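Local coordinates for transposon Tn7 transposition protein tnsA (Escherichia coli, PDB 1T0F) that cuts the 5' DNA strands at the ends of Tn7, forming the transposase together with TnsB, at residues L88-I102 against E147-K159. Residues are numbered along the deposited sequence; the frame is centred on the assembly and turned at random.
Sequences LLPSDTRQIAIDSGI and EKLELERRYWQQK
Ile-96, Ile-102 and Tyr-155 bury the most surface where helix 90-100 packs on helix 143-159; the axes of the two segments approach to 9.7 Å, their N-to-C directions 117° apart. Ile-96 is a knob in a hole formed by Leu-151, Arg-154, Tyr-155 and Gln-158. Its CD1 presses on the backbone at Tyr-155 CA (3.5 Å), while its CG2 lies against CB and CD of Arg-154. Past the Schellman motif closed at Gly-101, Ile-102 reaches back to the other helix, and its CD1 comes 3.4 Å from Glu-147 O. Leu-151 CD2 fills the middle, 3.5 Å from Ala-97 CA. With CG anti to the backbone N (chi1 -178°), the Tyr-155 ring is carried to the start of helix 90-100, where its edge meets Asp-92 CB. Leu-88 CB covers one ring face in a CH-pi contact, 3.8 Å from the centroid; Lys-159 NZ lies over the opposite face, offset toward the rim, and makes a salt bridge to Asp-92 OD2. A hydrogen bond from Leu-89 N to Tyr-155 OH (3.1 Å, 159°) fixes the phenol end. Trp-156 NE1 and Glu-152 OE2 both hydrogen-bond to Thr-116 OG1 of strand 115-122, tying helix 143-159 to the sheet of the PDDEXK nuclease fold, and Glu-152 OE2 is also hydrogen-bonded to NE2 of the magnesium-site residue Gln-133 on strand 129-134.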
loop_
_atom_site.group_PDB
_atom_site.type_symbol
_atom_site.label_atom_id
_atom_site.label_comp_id
_atom_site.label_asym_id
_atom_site.label_seq_id
_atom_site.Cartn_x
_atom_site.Cartn_y
_atom_site.Cartn_z
ATOM N N LEU A 88 -4.946 -1.615 14.976
ATOM C CA LEU A 88 -4.185 -1.363 16.186
ATOM C C LEU A 88 -5.108 -1.687 17.361
ATOM O O LEU A 88 -6.254 -1.240 17.385
ATOM C CB LEU A 88 -3.756 0.109 16.246
ATOM C CG LEU A 88 -3.209 0.732 14.954
ATOM C CD1 LEU A 88 -2.643 2.116 15.262
ATOM C CD2 LEU A 88 -2.124 -0.154 14.363
ATOM N N LEU A 89 -4.607 -2.460 18.320
ATOM C CA LEU A 89 -5.394 -2.868 19.490
ATOM C C LEU A 89 -6.083 -1.689 20.169
ATOM O O LEU A 89 -5.422 -0.811 20.726
ATOM C CB LEU A 89 -4.501 -3.568 20.515
ATOM C CG LEU A 89 -5.253 -4.204 21.690
ATOM C CD1 LEU A 89 -6.160 -5.303 21.150
ATOM C CD2 LEU A 89 -4.275 -4.778 22.705
ATOM N N PRO A 90 -7.426 -1.669 20.152
ATOM C CA PRO A 90 -8.220 -0.596 20.762
ATOM C C PRO A 90 -7.843 -0.233 22.197
ATOM O O PRO A 90 -7.759 0.946 22.541
ATOM C CB PRO A 90 -9.649 -1.121 20.644
ATOM C CG PRO A 90 -9.609 -1.891 19.374
ATOM C CD PRO A 90 -8.306 -2.659 19.508
ATOM N N SER A 91 -7.612 -1.233 23.041
ATOM C CA SER A 91 -7.250 -0.945 24.424
ATOM C C SER A 91 -5.948 -0.151 24.488
ATOM O O SER A 91 -5.777 0.701 25.363
ATOM C CB SER A 91 -7.137 -2.241 25.242
ATOM O OG SER A 91 -6.161 -3.125 24.718
ATOM N N ASP A 92 -5.030 -0.419 23.559
ATOM C CA ASP A 92 -3.768 0.315 23.533
ATOM C C ASP A 92 -3.974 1.732 23.002
ATOM O O ASP A 92 -3.491 2.684 23.599
ATOM C CB ASP A 92 -2.715 -0.390 22.660
ATOM C CG ASP A 92 -2.081 -1.593 23.347
ATOM O OD1 ASP A 92 -1.829 -1.526 24.571
ATOM O OD2 ASP A 92 -1.816 -2.600 22.657
ATOM N N THR A 93 -4.684 1.884 21.886
ATOM C CA THR A 93 -4.881 3.231 21.351
ATOM C C THR A 93 -5.746 4.071 22.300
ATOM O O THR A 93 -5.588 5.287 22.386
ATOM C CB THR A 93 -5.494 3.212 19.929
ATOM O OG1 THR A 93 -6.782 2.588 19.947
ATOM C CG2 THR A 93 -4.575 2.438 18.970
ATOM N N ARG A 94 -6.645 3.412 23.022
ATOM C CA ARG A 94 -7.497 4.108 23.984
ATOM C C ARG A 94 -6.620 4.760 25.051
ATOM O O ARG A 94 -6.773 5.941 25.368
ATOM C CB ARG A 94 -8.464 3.113 24.637
ATOM C CG ARG A 94 -9.197 3.649 25.857
ATOM C CD ARG A 94 -10.270 4.652 25.473
ATOM N NE ARG A 94 -10.821 5.334 26.645
ATOM C CZ ARG A 94 -11.737 6.296 26.591
ATOM N NH1 ARG A 94 -12.218 6.697 25.421
ATOM N NH2 ARG A 94 -12.164 6.865 27.712
ATOM N N GLN A 95 -5.686 3.987 25.597
ATOM C CA GLN A 95 -4.786 4.482 26.634
ATOM C C GLN A 95 -3.818 5.533 26.104
ATOM O O GLN A 95 -3.497 6.490 26.803
ATOM C CB GLN A 95 -3.995 3.321 27.249
ATOM C CG GLN A 95 -3.148 3.709 28.459
ATOM C CD GLN A 95 -3.985 4.268 29.605
ATOM O OE1 GLN A 95 -4.926 3.625 30.072
ATOM N NE2 GLN A 95 -3.642 5.470 30.062
ATOM N N ILE A 96 -3.343 5.353 24.873
ATOM C CA ILE A 96 -2.413 6.313 24.276
ATOM C C ILE A 96 -3.077 7.683 24.116
ATOM O O ILE A 96 -2.471 8.719 24.406
ATOM C CB ILE A 96 -1.916 5.816 22.889
ATOM C CG1 ILE A 96 -1.055 4.563 23.075
ATOM C CG2 ILE A 96 -1.094 6.910 22.194
ATOM C CD1 ILE A 96 -0.709 3.850 21.773
ATOM N N ALA A 97 -4.320 7.684 23.648
ATOM C CA ALA A 97 -5.056 8.933 23.462
ATOM C C ALA A 97 -5.169 9.660 24.802
ATOM O O ALA A 97 -4.930 10.866 24.894
ATOM C CB ALA A 97 -6.445 8.643 22.899
ATOM N N ILE A 98 -5.527 8.917 25.843
ATOM C CA ILE A 98 -5.655 9.500 27.171
ATOM C C ILE A 98 -4.324 10.102 27.617
ATOM O O ILE A 98 -4.263 11.261 28.029
ATOM C CB ILE A 98 -6.108 8.434 28.198
ATOM C CG1 ILE A 98 -7.535 7.987 27.877
ATOM C CG2 ILE A 98 -6.021 8.996 29.612
ATOM C CD1 ILE A 98 -8.036 6.835 28.733
ATOM N N ASP A 99 -3.252 9.323 27.513
ATOM C CA ASP A 99 -1.939 9.798 27.931
ATOM C C ASP A 99 -1.394 10.964 27.116
ATOM O O ASP A 99 -0.638 11.785 27.638
ATOM C CB ASP A 99 -0.916 8.658 27.897
ATOM C CG ASP A 99 -1.240 7.552 28.881
ATOM O OD1 ASP A 99 -1.739 7.864 29.983
ATOM O OD2 ASP A 99 -0.983 6.373 28.558
ATOM N N SER A 100 -1.781 11.043 25.846
ATOM C CA SER A 100 -1.281 12.097 24.970
ATOM C C SER A 100 -2.176 13.328 24.894
ATOM O O SER A 100 -1.794 14.338 24.300
ATOM C CB SER A 100 -1.074 11.545 23.558
ATOM O OG SER A 100 -2.312 11.142 22.998
ATOM N N GLY A 101 -3.365 13.247 25.484
ATOM C CA GLY A 101 -4.271 14.382 25.449
ATOM C C GLY A 101 -4.884 14.579 24.075
ATOM O O GLY A 101 -5.030 15.706 23.602
ATOM N N ILE A 102 -5.241 13.470 23.438
ATOM C CA ILE A 102 -5.846 13.483 22.115
ATOM C C ILE A 102 -7.177 12.748 22.178
ATOM O O ILE A 102 -7.269 11.696 22.796
ATOM C CB ILE A 102 -4.949 12.752 21.077
ATOM C CG1 ILE A 102 -3.640 13.520 20.881
ATOM C CG2 ILE A 102 -5.691 12.592 19.759
ATOM C CD1 ILE A 102 -2.686 12.864 19.896
ATOM N N GLU A 147 -3.055 14.659 14.671
ATOM C CA GLU A 147 -3.345 14.046 15.974
ATOM C C GLU A 147 -3.441 12.530 15.830
ATOM O O GLU A 147 -2.910 11.784 16.653
ATOM C CB GLU A 147 -4.671 14.552 16.561
ATOM C CG GLU A 147 -4.706 16.014 16.942
ATOM C CD GLU A 147 -6.003 16.378 17.650
ATOM O OE1 GLU A 147 -7.076 15.965 17.170
ATOM O OE2 GLU A 147 -5.947 17.073 18.683
ATOM N N LYS A 148 -4.129 12.075 14.790
ATOM C CA LYS A 148 -4.288 10.641 14.582
ATOM C C LYS A 148 -2.958 9.987 14.226
ATOM O O LYS A 148 -2.700 8.843 14.598
ATOM C CB LYS A 148 -5.340 10.372 13.510
ATOM C CG LYS A 148 -6.760 10.665 14.007
ATOM C CD LYS A 148 -7.822 10.205 13.031
ATOM C CE LYS A 148 -7.845 11.059 11.776
ATOM N NZ LYS A 148 -8.830 10.527 10.789
ATOM N N LEU A 149 -2.110 10.718 13.517
ATOM C CA LEU A 149 -0.797 10.190 13.167
ATOM C C LEU A 149 0.046 10.078 14.433
ATOM O O LEU A 149 0.829 9.144 14.574
ATOM C CB LEU A 149 -0.109 11.098 12.146
ATOM C CG LEU A 149 -0.658 11.051 10.720
ATOM C CD1 LEU A 149 -0.021 12.170 9.885
ATOM C CD2 LEU A 149 -0.365 9.677 10.097
ATOM N N GLU A 150 -0.110 11.022 15.366
ATOM C CA GLU A 150 0.659 10.960 16.611
ATOM C C GLU A 150 0.237 9.732 17.427
ATOM O O GLU A 150 1.072 9.061 18.040
ATOM C CB GLU A 150 0.464 12.245 17.430
ATOM C CG GLU A 150 1.165 12.278 18.782
ATOM C CD GLU A 150 2.673 12.084 18.705
ATOM O OE1 GLU A 150 3.256 12.207 17.599
ATOM O OE2 GLU A 150 3.280 11.823 19.767
ATOM N N LEU A 151 -1.060 9.438 17.445
ATOM C CA LEU A 151 -1.536 8.260 18.180
ATOM C C LEU A 151 -0.875 7.012 17.598
ATOM O O LEU A 151 -0.371 6.147 18.324
ATOM C CB LEU A 151 -3.052 8.110 18.042
ATOM C CG LEU A 151 -3.940 9.136 18.748
ATOM C CD1 LEU A 151 -5.404 8.809 18.459
ATOM C CD2 LEU A 151 -3.663 9.114 20.256
ATOM N N GLU A 152 -0.904 6.929 16.273
ATOM C CA GLU A 152 -0.326 5.803 15.547
ATOM C C GLU A 152 1.182 5.722 15.789
ATOM O O GLU A 152 1.732 4.635 15.990
ATOM C CB GLU A 152 -0.615 5.964 14.051
ATOM C CG GLU A 152 -0.228 4.760 13.209
ATOM C CD GLU A 152 -0.571 4.935 11.738
ATOM O OE1 GLU A 152 -1.116 6.000 11.361
ATOM O OE2 GLU A 152 -0.295 3.999 10.960
ATOM N N ARG A 153 1.847 6.875 15.765
ATOM C CA ARG A 153 3.288 6.908 15.986
ATOM C C ARG A 153 3.620 6.325 17.352
ATOM O O ARG A 153 4.494 5.464 17.475
ATOM C CB ARG A 153 3.813 8.342 15.900
ATOM C CG ARG A 153 5.333 8.444 16.024
ATOM C CD ARG A 153 5.770 9.900 16.189
ATOM N NE ARG A 153 5.462 10.426 17.520
ATOM C CZ ARG A 153 6.157 10.141 18.619
ATOM N NH1 ARG A 153 7.210 9.331 18.563
ATOM N NH2 ARG A 153 5.793 10.658 19.784
ATOM N N ARG A 154 2.915 6.791 18.380
ATOM C CA ARG A 154 3.142 6.308 19.737
ATOM C C ARG A 154 2.876 4.816 19.869
ATOM O O ARG A 154 3.589 4.115 20.589
ATOM C CB ARG A 154 2.260 7.079 20.729
ATOM C CG ARG A 154 2.643 8.538 20.851
ATOM C CD ARG A 154 1.830 9.239 21.935
ATOM N NE ARG A 154 2.226 10.638 22.071
ATOM C CZ ARG A 154 2.476 11.231 23.234
ATOM N NH1 ARG A 154 2.372 10.548 24.366
ATOM N NH2 ARG A 154 2.844 12.506 23.265
ATOM N N TYR A 155 1.854 4.337 19.172
ATOM C CA TYR A 155 1.493 2.923 19.206
ATOM C C TYR A 155 2.678 2.059 18.782
ATOM O O TYR A 155 3.106 1.160 19.509
ATOM C CB TYR A 155 0.327 2.652 18.253
ATOM C CG TYR A 155 -0.157 1.214 18.264
ATOM C CD1 TYR A 155 -1.086 0.780 19.213
ATOM C CD2 TYR A 155 0.318 0.286 17.334
ATOM C CE1 TYR A 155 -1.535 -0.536 19.232
ATOM C CE2 TYR A 155 -0.122 -1.040 17.350
ATOM C CZ TYR A 155 -1.054 -1.437 18.305
ATOM O OH TYR A 155 -1.523 -2.727 18.328
ATOM N N TRP A 156 3.199 2.324 17.592
ATOM C CA TRP A 156 4.331 1.538 17.110
ATOM C C TRP A 156 5.611 1.784 17.906
ATOM O O TRP A 156 6.437 0.878 18.056
ATOM C CB TRP A 156 4.532 1.802 15.620
ATOM C CG TRP A 156 3.396 1.259 14.827
ATOM C CD1 TRP A 156 2.443 1.969 14.164
ATOM C CD2 TRP A 156 3.058 -0.123 14.659
ATOM N NE1 TRP A 156 1.529 1.117 13.590
ATOM C CE2 TRP A 156 1.882 -0.173 13.881
ATOM C CE3 TRP A 156 3.635 -1.324 15.096
ATOM C CZ2 TRP A 156 1.270 -1.374 13.527
ATOM C CZ3 TRP A 156 3.023 -2.519 14.744
ATOM C CH2 TRP A 156 1.853 -2.535 13.966
ATOM N N GLN A 157 5.788 2.994 18.429
ATOM C CA GLN A 157 6.976 3.260 19.232
ATOM C C GLN A 157 6.930 2.347 20.454
ATOM O O GLN A 157 7.949 1.794 20.880
ATOM C CB GLN A 157 7.022 4.717 19.684
ATOM C CG GLN A 157 8.065 4.964 20.762
ATOM C CD GLN A 157 8.114 6.402 21.214
ATOM O OE1 GLN A 157 8.617 7.271 20.502
ATOM N NE2 GLN A 157 7.586 6.666 22.401
ATOM N N GLN A 158 5.731 2.192 21.003
ATOM C CA GLN A 158 5.495 1.340 22.167
ATOM C C GLN A 158 5.869 -0.109 21.829
ATOM O O GLN A 158 6.444 -0.818 22.653
ATOM C CB GLN A 158 4.016 1.425 22.544
ATOM C CG GLN A 158 3.662 0.974 23.943
ATOM C CD GLN A 158 2.198 1.241 24.259
ATOM O OE1 GLN A 158 1.319 0.449 23.911
ATOM N NE2 GLN A 158 1.929 2.376 24.899
ATOM N N LYS A 159 5.544 -0.534 20.609
ATOM C CA LYS A 159 5.832 -1.894 20.140
ATOM C C LYS A 159 7.281 -2.056 19.667
ATOM O O LYS A 159 7.711 -3.160 19.318
ATOM C CB LYS A 159 4.898 -2.259 18.982
ATOM C CG LYS A 159 3.412 -2.248 19.316
ATOM C CD LYS A 159 3.050 -3.360 20.275
ATOM C CE LYS A 159 1.547 -3.424 20.494
ATOM N NZ LYS A 159 1.005 -2.152 21.055
#